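PDB 3MES: choline kinase from Cryptosporidium parvum, which probably catalyses the phosphorylation of choline, and perhaps ethanolamine, by a nucleoside triphosphate, and binds ADP and magnesium ions. Local coordinates for residues B[83-91]-B[103-113]; B[150-159]-B[271-282]. One frame throughout, in Å; residues are numbered along the deposited sequence.

Interaction 1. Residues B[83-91]-B[103-113]. With ADP (adenosine-5'-diphosphate), chain I.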
loop_
_atom_site.group_PDB
_atom_site.type_symbol
_atom_site.label_atom_id
_atom_site.label_comp_id
_atom_site.label_asym_id
_atom_site.label_seq_id
_atom_site.Cartn_x
_atom_site.Cartn_y
_atom_site.Cartn_z
ATOM N N THR B 83 -2.944 -29.254 -5.774
ATOM C CA THR B 83 -2.434 -30.394 -5.016
ATOM C C THR B 83 -3.326 -30.791 -3.844
ATOM O O THR B 83 -3.653 -31.963 -3.671
ATOM C CB THR B 83 -1.034 -30.103 -4.444
ATOM O OG1 THR B 83 -0.104 -29.914 -5.514
ATOM C CG2 THR B 83 -0.569 -31.254 -3.568
ATOM N N ASN B 84 -3.701 -29.808 -3.034
ATOM C CA ASN B 84 -4.387 -30.075 -1.776
ATOM C C ASN B 84 -5.895 -29.890 -1.854
ATOM O O ASN B 84 -6.408 -29.269 -2.784
ATOM C CB ASN B 84 -3.812 -29.187 -0.670
ATOM C CG ASN B 84 -2.311 -29.340 -0.525
ATOM O OD1 ASN B 84 -1.810 -30.426 -0.236
ATOM N ND2 ASN B 84 -1.584 -28.246 -0.725
ATOM N N GLN B 85 -6.599 -30.440 -0.871
ATOM C CA GLN B 85 -8.039 -30.251 -0.766
ATOM C C GLN B 85 -8.317 -29.006 0.064
ATOM O O GLN B 85 -8.011 -28.963 1.253
ATOM C CB GLN B 85 -8.698 -31.469 -0.122
ATOM C CG GLN B 85 -8.403 -32.784 -0.823
ATOM C CD GLN B 85 -9.126 -33.954 -0.179
ATOM O OE1 GLN B 85 -10.350 -33.941 -0.042
ATOM N NE2 GLN B 85 -8.371 -34.973 0.216
ATOM N N LEU B 86 -8.889 -27.989 -0.569
ATOM C CA LEU B 86 -9.141 -26.725 0.105
ATOM C C LEU B 86 -10.627 -26.510 0.345
ATOM O O LEU B 86 -11.461 -26.822 -0.505
ATOM C CB LEU B 86 -8.560 -25.560 -0.700
ATOM C CG LEU B 86 -7.069 -25.640 -1.044
ATOM C CD1 LEU B 86 -6.606 -24.358 -1.730
ATOM C CD2 LEU B 86 -6.233 -25.917 0.197
ATOM N N PHE B 87 -10.953 -25.975 1.514
ATOM C CA PHE B 87 -12.334 -25.677 1.856
ATOM C C PHE B 87 -12.417 -24.307 2.501
ATOM O O PHE B 87 -11.584 -23.952 3.333
ATOM C CB PHE B 87 -12.892 -26.723 2.827
ATOM C CG PHE B 87 -12.789 -28.136 2.330
ATOM C CD1 PHE B 87 -13.826 -28.710 1.612
ATOM C CD2 PHE B 87 -11.662 -28.896 2.596
ATOM C CE1 PHE B 87 -13.736 -30.015 1.158
ATOM C CE2 PHE B 87 -11.566 -30.202 2.146
ATOM C CZ PHE B 87 -12.604 -30.763 1.426
ATOM N N VAL B 88 -13.424 -23.534 2.115
ATOM C CA VAL B 88 -13.719 -22.299 2.815
ATOM C C VAL B 88 -14.843 -22.575 3.805
ATOM O O VAL B 88 -15.960 -22.911 3.411
ATOM C CB VAL B 88 -14.127 -21.173 1.858
ATOM C CG1 VAL B 88 -14.222 -19.860 2.613
ATOM C CG2 VAL B 88 -13.126 -21.058 0.719
ATOM N N VAL B 89 -14.533 -22.449 5.091
ATOM C CA VAL B 89 -15.509 -22.709 6.139
ATOM C C VAL B 89 -15.973 -21.398 6.755
ATOM O O VAL B 89 -15.207 -20.719 7.438
ATOM C CB VAL B 89 -14.929 -23.616 7.237
ATOM C CG1 VAL B 89 -16.005 -23.974 8.251
ATOM C CG2 VAL B 89 -14.327 -24.873 6.622
ATOM N N SER B 90 -17.229 -21.046 6.512
ATOM C CA SER B 90 -17.761 -19.768 6.965
ATOM C C SER B 90 -18.866 -19.930 8.001
ATOM O O SER B 90 -19.513 -20.972 8.085
ATOM C CB SER B 90 -18.298 -18.968 5.776
ATOM O OG SER B 90 -17.330 -18.863 4.749
ATOM N N ILE B 91 -19.067 -18.883 8.793
ATOM C CA ILE B 91 -20.232 -18.781 9.656
ATOM C C ILE B 91 -21.259 -17.921 8.929
ATOM O O ILE B 91 -20.995 -16.760 8.620
ATOM C CB ILE B 91 -19.885 -18.134 11.007
ATOM C CG1 ILE B 91 -18.774 -18.922 11.708
ATOM C CG2 ILE B 91 -21.117 -18.045 11.889
ATOM C CD1 ILE B 91 -19.111 -20.378 11.951
ATOM N N PRO B 103 -14.544 -15.386 11.274
ATOM C CA PRO B 103 -15.835 -15.795 10.727
ATOM C C PRO B 103 -15.669 -16.759 9.555
ATOM O O PRO B 103 -16.509 -17.634 9.345
ATOM C CB PRO B 103 -16.443 -14.475 10.247
ATOM C CG PRO B 103 -15.277 -13.607 9.964
ATOM C CD PRO B 103 -14.242 -13.975 10.983
ATOM N N ARG B 104 -14.590 -16.588 8.799
ATOM C CA ARG B 104 -14.257 -17.496 7.708
ATOM C C ARG B 104 -12.841 -18.025 7.897
ATOM O O ARG B 104 -11.960 -17.300 8.353
ATOM C CB ARG B 104 -14.374 -16.785 6.357
ATOM C CG ARG B 104 -15.786 -16.327 6.016
ATOM C CD ARG B 104 -15.797 -15.269 4.917
ATOM N NE ARG B 104 -15.489 -15.822 3.600
ATOM C CZ ARG B 104 -16.381 -16.416 2.811
ATOM N NH1 ARG B 104 -17.640 -16.545 3.209
ATOM N NH2 ARG B 104 -16.015 -16.887 1.625
ATOM N N ILE B 105 -12.628 -19.292 7.561
ATOM C CA ILE B 105 -11.294 -19.873 7.617
ATOM C C ILE B 105 -11.013 -20.714 6.380
ATOM O O ILE B 105 -11.926 -21.042 5.620
ATOM C CB ILE B 105 -11.071 -20.729 8.890
ATOM C CG1 ILE B 105 -11.928 -21.997 8.857
ATOM C CG2 ILE B 105 -11.332 -19.908 10.144
ATOM C CD1 ILE B 105 -11.374 -23.088 7.961
ATOM N N LEU B 106 -9.742 -21.048 6.183
ATOM C CA LEU B 106 -9.321 -21.869 5.057
ATOM C C LEU B 106 -8.859 -23.223 5.581
ATOM O O LEU B 106 -7.865 -23.312 6.300
ATOM C CB LEU B 106 -8.191 -21.169 4.292
ATOM C CG LEU B 106 -7.708 -21.755 2.963
ATOM C CD1 LEU B 106 -6.897 -23.024 3.179
ATOM C CD2 LEU B 106 -8.881 -22.004 2.025
ATOM N N PHE B 107 -9.597 -24.274 5.238
ATOM C CA PHE B 107 -9.272 -25.618 5.707
ATOM C C PHE B 107 -8.446 -26.352 4.660
ATOM O O PHE B 107 -8.940 -26.666 3.580
ATOM C CB PHE B 107 -10.548 -26.403 6.014
ATOM C CG PHE B 107 -10.336 -27.576 6.930
ATOM C CD1 PHE B 107 -10.639 -27.482 8.280
ATOM C CD2 PHE B 107 -9.837 -28.773 6.444
ATOM C CE1 PHE B 107 -10.447 -28.559 9.127
ATOM C CE2 PHE B 107 -9.643 -29.854 7.288
ATOM C CZ PHE B 107 -9.948 -29.745 8.631
ATOM N N ARG B 108 -7.189 -26.628 4.989
ATOM C CA ARG B 108 -6.269 -27.238 4.038
ATOM C C ARG B 108 -5.915 -28.673 4.415
ATOM O O ARG B 108 -5.384 -28.928 5.495
ATOM C CB ARG B 108 -4.993 -26.397 3.924
ATOM C CG ARG B 108 -3.930 -26.994 3.021
ATOM C CD ARG B 108 -2.663 -26.146 3.022
ATOM N NE ARG B 108 -2.876 -24.829 2.428
ATOM C CZ ARG B 108 -2.777 -24.571 1.126
ATOM N NH1 ARG B 108 -2.473 -25.544 0.277
ATOM N NH2 ARG B 108 -2.981 -23.342 0.672
ATOM N N ILE B 109 -6.211 -29.606 3.516
ATOM C CA ILE B 109 -5.819 -30.997 3.698
ATOM C C ILE B 109 -4.728 -31.371 2.695
ATOM O O ILE B 109 -4.924 -31.262 1.487
ATOM C CB ILE B 109 -7.019 -31.950 3.549
ATOM C CG1 ILE B 109 -8.135 -31.553 4.520
ATOM C CG2 ILE B 109 -6.587 -33.389 3.788
ATOM C CD1 ILE B 109 -9.281 -32.540 4.571
ATOM N N TYR B 110 -3.580 -31.807 3.202
ATOM C CA TYR B 110 -2.428 -32.085 2.349
ATOM C C TYR B 110 -2.652 -33.285 1.435
ATOM O O TYR B 110 -2.855 -34.407 1.904
ATOM C CB TYR B 110 -1.171 -32.304 3.194
ATOM C CG TYR B 110 -0.868 -31.172 4.148
ATOM C CD1 TYR B 110 -0.857 -29.854 3.710
ATOM C CD2 TYR B 110 -0.579 -31.422 5.485
ATOM C CE1 TYR B 110 -0.577 -28.817 4.577
ATOM C CE2 TYR B 110 -0.297 -30.388 6.360
ATOM C CZ TYR B 110 -0.297 -29.089 5.900
ATOM O OH TYR B 110 -0.016 -28.052 6.761
ATOM N N GLY B 111 -2.611 -33.042 0.130
ATOM C CA GLY B 111 -2.661 -34.119 -0.849
ATOM C C GLY B 111 -1.249 -34.520 -1.228
ATOM O O GLY B 111 -0.289 -33.884 -0.800
ATOM N N LYS B 112 -1.114 -35.577 -2.022
ATOM C CA LYS B 112 0.205 -36.000 -2.483
ATOM C C LYS B 112 0.675 -35.110 -3.632
ATOM O O LYS B 112 -0.043 -34.918 -4.613
ATOM C CB LYS B 112 0.196 -37.472 -2.903
ATOM C CG LYS B 112 -0.788 -37.807 -4.009
ATOM C CD LYS B 112 -0.779 -39.299 -4.314
ATOM C CE LYS B 112 -1.810 -39.652 -5.376
ATOM N NZ LYS B 112 -1.582 -38.893 -6.640
ATOM N N HIS B 113 1.880 -34.565 -3.501
ATOM C CA HIS B 113 2.406 -33.624 -4.485
ATOM C C HIS B 113 3.100 -34.341 -5.639
ATOM O O HIS B 113 3.719 -35.391 -5.450
ATOM C CB HIS B 113 3.373 -32.640 -3.820
ATOM C CG HIS B 113 3.593 -31.385 -4.606
ATOM N ND1 HIS B 113 3.167 -30.149 -4.169
ATOM C CD2 HIS B 113 4.191 -31.175 -5.804
ATOM C CE1 HIS B 113 3.495 -29.230 -5.062
ATOM N NE2 HIS B 113 4.117 -29.827 -6.064
HETATM P PB ADP I . -2.373 -25.898 -3.949
HETATM O O1B ADP I . -3.215 -27.121 -4.230
HETATM O O2B ADP I . -1.595 -25.958 -2.657
HETATM O O3B ADP I . -1.582 -25.412 -5.141
HETATM P PA ADP I . -3.106 -23.204 -3.467
HETATM O O1A ADP I . -2.197 -22.740 -4.581
HETATM O O2A ADP I . -2.713 -22.999 -2.027
HETATM O O3A ADP I . -3.474 -24.757 -3.684
HETATM O "O5'" ADP I . -4.551 -22.547 -3.707
HETATM C "C5'" ADP I . -4.897 -21.318 -3.087
HETATM C "C4'" ADP I . -6.034 -20.707 -3.885
HETATM O "O4'" ADP I . -7.238 -20.813 -3.129
HETATM C "C3'" ADP I . -5.773 -19.231 -4.122
HETATM O "O3'" ADP I . -5.756 -18.962 -5.524
HETATM C "C2'" ADP I . -6.920 -18.507 -3.455
HETATM O "O2'" ADP I . -7.852 -18.085 -4.452
HETATM C "C1'" ADP I . -7.550 -19.550 -2.550
HETATM N N9 ADP I . -6.912 -19.492 -1.214
HETATM C C8 ADP I . -5.925 -20.300 -0.780
HETATM N N7 ADP I . -5.560 -19.994 0.492
HETATM C C5 ADP I . -6.329 -18.963 0.889
HETATM C C6 ADP I . -6.465 -18.148 2.119
HETATM N N6 ADP I . -5.684 -18.385 3.201
HETATM N N1 ADP I . -7.394 -17.166 2.122
HETATM C C2 ADP I . -8.173 -16.924 1.051
HETATM N N3 ADP I . -8.108 -17.622 -0.097
HETATM C C4 ADP I . -7.220 -18.636 -0.238
HETATM O O HOH W 1 -3.243 -34.951 -5.161
#
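Asn84 and Arg108 meet at the diphosphate end of an antiparallel strand pair, 85-91 against 104-109, in the five-stranded sheet of the nucleotide-binding lobe of this protein-kinase-like fold. Gln85 with Ile109, Phe87 with Phe107 and Val89 with Ile105 are hydrogen-bonded pairs. Leu86 with Arg108 and Val88 with Leu106 alternate with them and put their side chains on the other face, where Leu86, Leu106 and Arg108 receive ADP.

Arg108 is worth following outward. CB and then CG run beside Leu86, CG standing 3.8 Å from Leu86 CD2, because the chain leaves with CG anti to the backbone N (chi1 176°). A bend at chi3 (-66°) then swings the guanidinium back, so that Leu86 CD2 sits over the centre of one of its faces. NE forms a salt bridge with Glu149, which helps fix the rotation of the group. NH1 donates to ADP O2B at 3.1 Å, and NH2 makes an almost straight bond of 2.7 Å to ADP O2A. One flat group thus spans both phosphates.

The amide of Asn84 stands nearly perpendicular to this guanidinium. Its ND2 lies at the guanidinium edge, 3.0 Å from Arg108 NH1; both are donors, and both turn to ADP O2B, ND2 weakly. Asn84 N and Thr83 N both donate to ADP O1B, Thr83 N at 2.6 Å. Leu106 brings CG to 3.7 Å from ADP N7 of the adenine. On the reverse face Phe87 and Phe107 meet at their CB atoms, and Val89 lies side by side with Ile105; helix 51-61 covers both phenylalanines. The other end of the Asn84 amide is held as well: OD1 accepts from Gly111 N at 2.8 Å, in the carbonyl plane and on a lone pair.

Interaction 2. Residues B[150-159]-B[271-282]. With MG (magnesium ion), chain M; ADP (adenosine-5'-diphosphate), chain I; PT3 (N-propyl-tartramic acid), chain L.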
loop_
_atom_site.group_PDB
_atom_site.type_symbol
_atom_site.label_atom_id
_atom_site.label_comp_id
_atom_site.label_asym_id
_atom_site.label_seq_id
_atom_site.Cartn_x
_atom_site.Cartn_y
_atom_site.Cartn_z
ATOM N N GLU B 150 -6.146 -18.656 8.505
ATOM C CA GLU B 150 -6.947 -17.454 8.384
ATOM C C GLU B 150 -7.380 -17.305 6.931
ATOM O O GLU B 150 -6.561 -17.432 6.016
ATOM C CB GLU B 150 -6.118 -16.241 8.806
ATOM C CG GLU B 150 -6.640 -14.916 8.300
ATOM C CD GLU B 150 -5.683 -13.772 8.583
ATOM O OE1 GLU B 150 -4.482 -14.035 8.811
ATOM O OE2 GLU B 150 -6.134 -12.608 8.572
ATOM N N PHE B 151 -8.665 -17.050 6.709
ATOM C CA PHE B 151 -9.143 -16.831 5.353
ATOM C C PHE B 151 -8.926 -15.383 4.927
ATOM O O PHE B 151 -9.564 -14.471 5.449
ATOM C CB PHE B 151 -10.620 -17.208 5.209
ATOM C CG PHE B 151 -11.152 -17.023 3.815
ATOM C CD1 PHE B 151 -10.981 -18.009 2.857
ATOM C CD2 PHE B 151 -11.809 -15.857 3.458
ATOM C CE1 PHE B 151 -11.463 -17.841 1.572
ATOM C CE2 PHE B 151 -12.295 -15.682 2.174
ATOM C CZ PHE B 151 -12.120 -16.676 1.229
ATOM N N ILE B 152 -8.016 -15.184 3.980
ATOM C CA ILE B 152 -7.772 -13.868 3.407
ATOM C C ILE B 152 -8.885 -13.533 2.423
ATOM O O ILE B 152 -8.881 -14.004 1.287
ATOM C CB ILE B 152 -6.425 -13.829 2.663
ATOM C CG1 ILE B 152 -5.293 -14.300 3.584
ATOM C CG2 ILE B 152 -6.159 -12.436 2.101
ATOM C CD1 ILE B 152 -5.286 -13.641 4.953
ATOM N N ASP B 153 -9.846 -12.725 2.858
ATOM C CA ASP B 153 -10.996 -12.420 2.015
ATOM C C ASP B 153 -10.764 -11.173 1.172
ATOM O O ASP B 153 -10.762 -10.052 1.678
ATOM C CB ASP B 153 -12.280 -12.288 2.844
ATOM C CG ASP B 153 -12.299 -11.037 3.696
ATOM O OD1 ASP B 153 -11.254 -10.712 4.300
ATOM O OD2 ASP B 153 -13.359 -10.380 3.767
ATOM N N GLY B 154 -10.569 -11.389 -0.123
ATOM C CA GLY B 154 -10.368 -10.310 -1.078
ATOM C C GLY B 154 -10.362 -10.879 -2.481
ATOM O O GLY B 154 -10.377 -12.094 -2.662
ATOM N N GLU B 155 -10.347 -10.004 -3.476
ATOM C CA GLU B 155 -10.337 -10.436 -4.866
ATOM C C GLU B 155 -8.922 -10.463 -5.424
ATOM O O GLU B 155 -8.154 -9.520 -5.226
ATOM C CB GLU B 155 -11.223 -9.522 -5.716
ATOM C CG GLU B 155 -12.698 -9.857 -5.620
ATOM C CD GLU B 155 -12.995 -11.253 -6.129
ATOM O OE1 GLU B 155 -12.772 -11.508 -7.333
ATOM O OE2 GLU B 155 -13.446 -12.097 -5.325
ATOM N N PRO B 156 -8.571 -11.548 -6.129
ATOM C CA PRO B 156 -7.249 -11.659 -6.730
ATOM C C PRO B 156 -7.085 -10.636 -7.844
ATOM O O PRO B 156 -7.989 -10.465 -8.655
ATOM C CB PRO B 156 -7.248 -13.075 -7.313
ATOM C CG PRO B 156 -8.684 -13.375 -7.571
ATOM C CD PRO B 156 -9.442 -12.683 -6.479
ATOM N N LEU B 157 -5.945 -9.956 -7.872
ATOM C CA LEU B 157 -5.667 -8.987 -8.926
ATOM C C LEU B 157 -5.854 -9.627 -10.295
ATOM O O LEU B 157 -5.725 -10.840 -10.442
ATOM C CB LEU B 157 -4.242 -8.451 -8.801
ATOM C CG LEU B 157 -3.916 -7.639 -7.547
ATOM C CD1 LEU B 157 -2.415 -7.415 -7.427
ATOM C CD2 LEU B 157 -4.665 -6.315 -7.550
ATOM N N THR B 158 -6.170 -8.813 -11.293
ATOM C CA THR B 158 -6.244 -9.302 -12.664
ATOM C C THR B 158 -4.939 -9.002 -13.377
ATOM O O THR B 158 -4.160 -8.161 -12.933
ATOM C CB THR B 158 -7.395 -8.653 -13.448
ATOM O OG1 THR B 158 -7.211 -7.232 -13.482
ATOM C CG2 THR B 158 -8.732 -8.975 -12.800
ATOM N N THR B 159 -4.706 -9.684 -14.490
ATOM C CA THR B 159 -3.493 -9.464 -15.266
ATOM C C THR B 159 -3.370 -8.008 -15.714
ATOM O O THR B 159 -2.273 -7.452 -15.746
ATOM C CB THR B 159 -3.430 -10.391 -16.490
ATOM O OG1 THR B 159 -3.670 -11.743 -16.078
ATOM C CG2 THR B 159 -2.060 -10.300 -17.157
ATOM N N GLU B 271 -0.549 -12.608 -10.352
ATOM C CA GLU B 271 -1.722 -11.827 -9.954
ATOM C C GLU B 271 -2.728 -12.603 -9.098
ATOM O O GLU B 271 -3.345 -12.044 -8.192
ATOM C CB GLU B 271 -2.417 -11.207 -11.172
ATOM C CG GLU B 271 -2.994 -12.211 -12.158
ATOM C CD GLU B 271 -1.948 -12.769 -13.100
ATOM O OE1 GLU B 271 -2.300 -13.629 -13.933
ATOM O OE2 GLU B 271 -0.775 -12.347 -13.008
ATOM N N ASN B 272 -2.892 -13.887 -9.386
ATOM C CA ASN B 272 -3.822 -14.714 -8.621
ATOM C C ASN B 272 -3.331 -15.005 -7.206
ATOM O O ASN B 272 -4.075 -15.529 -6.376
ATOM C CB ASN B 272 -4.135 -16.009 -9.369
ATOM C CG ASN B 272 -4.969 -15.771 -10.610
ATOM O OD1 ASN B 272 -6.068 -15.224 -10.534
ATOM N ND2 ASN B 272 -4.449 -16.177 -11.765
ATOM N N ASN B 273 -2.075 -14.657 -6.934
ATOM C CA ASN B 273 -1.515 -14.821 -5.596
ATOM C C ASN B 273 -1.419 -13.495 -4.848
ATOM O O ASN B 273 -0.772 -13.395 -3.801
ATOM C CB ASN B 273 -0.156 -15.516 -5.662
ATOM C CG ASN B 273 -0.285 -17.002 -5.905
ATOM O OD1 ASN B 273 -1.330 -17.591 -5.634
ATOM N ND2 ASN B 273 0.772 -17.618 -6.422
ATOM N N LEU B 274 -2.075 -12.482 -5.400
ATOM C CA LEU B 274 -2.174 -11.183 -4.757
ATOM C C LEU B 274 -3.643 -10.841 -4.546
ATOM O O LEU B 274 -4.353 -10.504 -5.494
ATOM C CB LEU B 274 -1.499 -10.109 -5.617
ATOM C CG LEU B 274 0.016 -10.252 -5.787
ATOM C CD1 LEU B 274 0.502 -9.511 -7.030
ATOM C CD2 LEU B 274 0.751 -9.779 -4.534
ATOM N N LEU B 275 -4.096 -10.940 -3.300
ATOM C CA LEU B 275 -5.489 -10.660 -2.972
ATOM C C LEU B 275 -5.676 -9.209 -2.539
ATOM O O LEU B 275 -4.970 -8.714 -1.661
ATOM C CB LEU B 275 -5.982 -11.602 -1.872
ATOM C CG LEU B 275 -5.777 -13.095 -2.125
ATOM C CD1 LEU B 275 -6.427 -13.928 -1.023
ATOM C CD2 LEU B 275 -6.325 -13.481 -3.489
ATOM N N GLN B 276 -6.629 -8.531 -3.164
ATOM C CA GLN B 276 -6.912 -7.143 -2.829
ATOM C C GLN B 276 -7.946 -7.062 -1.714
ATOM O O GLN B 276 -9.147 -7.143 -1.963
ATOM C CB GLN B 276 -7.406 -6.379 -4.058
ATOM C CG GLN B 276 -7.973 -5.010 -3.734
ATOM C CD GLN B 276 -6.897 -3.995 -3.403
ATOM O OE1 GLN B 276 -6.876 -3.429 -2.310
ATOM N NE2 GLN B 276 -5.996 -3.761 -4.348
ATOM N N THR B 277 -7.473 -6.914 -0.481
ATOM C CA THR B 277 -8.366 -6.778 0.658
ATOM C C THR B 277 -8.860 -5.339 0.749
ATOM O O THR B 277 -8.620 -4.536 -0.152
ATOM C CB THR B 277 -7.680 -7.188 1.976
ATOM O OG1 THR B 277 -6.761 -6.166 2.387
ATOM C CG2 THR B 277 -6.928 -8.498 1.795
ATOM N N GLN B 278 -9.556 -5.020 1.833
ATOM C CA GLN B 278 -10.092 -3.679 2.030
ATOM C C GLN B 278 -8.988 -2.623 2.049
ATOM O O GLN B 278 -9.029 -1.654 1.289
ATOM C CB GLN B 278 -10.898 -3.612 3.331
ATOM C CG GLN B 278 -11.422 -2.223 3.668
ATOM C CD GLN B 278 -12.467 -1.737 2.679
ATOM O OE1 GLN B 278 -12.260 -0.748 1.977
ATOM N NE2 GLN B 278 -13.595 -2.435 2.616
ATOM N N ASN B 279 -7.997 -2.824 2.911
ATOM C CA ASN B 279 -6.973 -1.812 3.150
ATOM C C ASN B 279 -5.610 -2.114 2.539
ATOM O O ASN B 279 -4.683 -1.313 2.660
ATOM C CB ASN B 279 -6.817 -1.573 4.651
ATOM C CG ASN B 279 -8.087 -1.056 5.288
ATOM O OD1 ASN B 279 -8.752 -1.770 6.039
ATOM N ND2 ASN B 279 -8.443 0.186 4.975
ATOM N N ASN B 280 -5.477 -3.263 1.886
ATOM C CA ASN B 280 -4.195 -3.614 1.287
ATOM C C ASN B 280 -4.244 -4.824 0.368
ATOM O O ASN B 280 -5.259 -5.517 0.278
ATOM C CB ASN B 280 -3.136 -3.832 2.374
ATOM C CG ASN B 280 -3.511 -4.943 3.339
ATOM O OD1 ASN B 280 -2.892 -6.008 3.351
ATOM N ND2 ASN B 280 -4.538 -4.704 4.148
ATOM N N ILE B 281 -3.132 -5.059 -0.319
ATOM C CA ILE B 281 -2.955 -6.260 -1.120
ATOM C C ILE B 281 -2.120 -7.250 -0.318
ATOM O O ILE B 281 -1.141 -6.869 0.325
ATOM C CB ILE B 281 -2.230 -5.951 -2.443
ATOM C CG1 ILE B 281 -2.915 -4.794 -3.175
ATOM C CG2 ILE B 281 -2.175 -7.192 -3.321
ATOM C CD1 ILE B 281 -2.187 -4.342 -4.424
ATOM N N ARG B 282 -2.509 -8.520 -0.343
ATOM C CA ARG B 282 -1.770 -9.538 0.393
ATOM C C ARG B 282 -1.251 -10.644 -0.512
ATOM O O ARG B 282 -1.895 -11.011 -1.495
ATOM C CB ARG B 282 -2.627 -10.127 1.516
ATOM C CG ARG B 282 -3.056 -9.102 2.543
ATOM C CD ARG B 282 -3.193 -9.731 3.910
ATOM N NE ARG B 282 -1.920 -10.246 4.404
ATOM C CZ ARG B 282 -1.781 -10.889 5.559
ATOM N NH1 ARG B 282 -2.841 -11.091 6.333
ATOM N NH2 ARG B 282 -0.588 -11.329 5.941
HETATM MG MG MG M . 0.121 -13.303 -14.982
HETATM P PB ADP I . -2.373 -25.898 -3.949
HETATM O O1B ADP I . -3.215 -27.121 -4.230
HETATM O O2B ADP I . -1.595 -25.958 -2.657
HETATM O O3B ADP I . -1.582 -25.412 -5.141
HETATM P PA ADP I . -3.106 -23.204 -3.467
HETATM O O1A ADP I . -2.197 -22.740 -4.581
HETATM O O2A ADP I . -2.713 -22.999 -2.027
HETATM O O3A ADP I . -3.474 -24.757 -3.684
HETATM O "O5'" ADP I . -4.551 -22.547 -3.707
HETATM C "C5'" ADP I . -4.897 -21.318 -3.087
HETATM C "C4'" ADP I . -6.034 -20.707 -3.885
HETATM O "O4'" ADP I . -7.238 -20.813 -3.129
HETATM C "C3'" ADP I . -5.773 -19.231 -4.122
HETATM O "O3'" ADP I . -5.756 -18.962 -5.524
HETATM C "C2'" ADP I . -6.920 -18.507 -3.455
HETATM O "O2'" ADP I . -7.852 -18.085 -4.452
HETATM C "C1'" ADP I . -7.550 -19.550 -2.550
HETATM N N9 ADP I . -6.912 -19.492 -1.214
HETATM C C8 ADP I . -5.925 -20.300 -0.780
HETATM N N7 ADP I . -5.560 -19.994 0.492
HETATM C C5 ADP I . -6.329 -18.963 0.889
HETATM C C6 ADP I . -6.465 -18.148 2.119
HETATM N N6 ADP I . -5.684 -18.385 3.201
HETATM N N1 ADP I . -7.394 -17.166 2.122
HETATM C C2 ADP I . -8.173 -16.924 1.051
HETATM N N3 ADP I . -8.108 -17.622 -0.097
HETATM C C4 ADP I . -7.220 -18.636 -0.238
HETATM O O1 PT3 L . 0.340 -22.526 -6.590
HETATM O O11 PT3 L . 0.431 -24.640 -7.302
HETATM C C1 PT3 L . 0.159 -23.427 -7.438
HETATM C C2 PT3 L . -0.432 -22.989 -8.774
HETATM O O2 PT3 L . -0.669 -24.118 -9.619
HETATM C C3 PT3 L . 0.564 -22.039 -9.432
HETATM O O3 PT3 L . 0.962 -22.546 -10.708
HETATM C C4 PT3 L . -0.122 -20.691 -9.587
HETATM O O41 PT3 L . 0.512 -19.645 -9.469
HETATM N N4 PT3 L . -1.431 -20.764 -9.815
HETATM C C41 PT3 L . -2.265 -19.562 -9.973
HETATM C C42 PT3 L . -3.596 -19.938 -10.627
HETATM C C43 PT3 L . -3.786 -19.188 -11.946
#
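Leu157 and Leu274 cross obliquely, with Leu157 CD1 set 3.4 Å from Leu274 CB, and the same methyl reaches on to Ile281 CG2. Alongside this crossing the backbones are joined: Leu157 N donates to Leu274 O at 2.9 Å, and Gln276 N to Glu155 O at 2.7 Å.

Ile152 CG2 comes to 3.5 Å from Leu275 CD1, the two side chains slanting across each other, while Leu275 CD2 turns to Pro156. The other branch of Ile152 ends in CD1, which meets Arg282 NH1 with the two side chains at about a right angle. Ile152 is thereby packed against the 271-282 segment where its backbone serves the nucleotide: Ile152 N donates to ADP N1 at 2.8 Å, and Glu150 O accepts from ADP N6, the pattern of a kinase hinge. Phe151 lays one ring face against ADP C2.

At the far end Glu271 has CG between its backbone N and carbonyl carbon (chi1 64°), and a bend at chi2 carries the carboxylate past Leu157 O towards the metal. Glu271 OE2 binds magnesium at 2.4 Å and OE1 more loosely at 2.7 Å; the carbonyl oxygens of Glu304 and Tyr307 are further protein ligands. Thr159 OG1, held by Asp308, lies 3.2 Å from Glu271 OE1.

Strand 155-156 forms one edge of a small antiparallel sheet, with 274-276 in the middle and 281-283 beyond it; helix 165-179 packs on Leu157 through Ile167, and its Glu170 accepts a hydrogen bond from Ile281 N through OE2.

How the interactions relate
Both contacts are partly buried and both hold ADP, but by different parts of the nucleotide: interaction 1 supplies bonds to its phosphates and a leucine against the adenine, interaction 2 the bonds to the adenine edge. Their sheets differ too. Interaction 1 is a long, regular ladder inside the five-stranded sheet, with an apolar face covered by helix 51-61 and a charged end. Interaction 2 pairs only a few residues of a three-stranded sheet, relies on crossed aliphatic side chains, and runs from the hinge-like segment to a magnesium site. Phe151 joins the two, its CE1 lying 3.6 Å from Val88 CG1. Interaction 2 also lies nearer the chain's centre, although its 277-282 end approaches the second subunit.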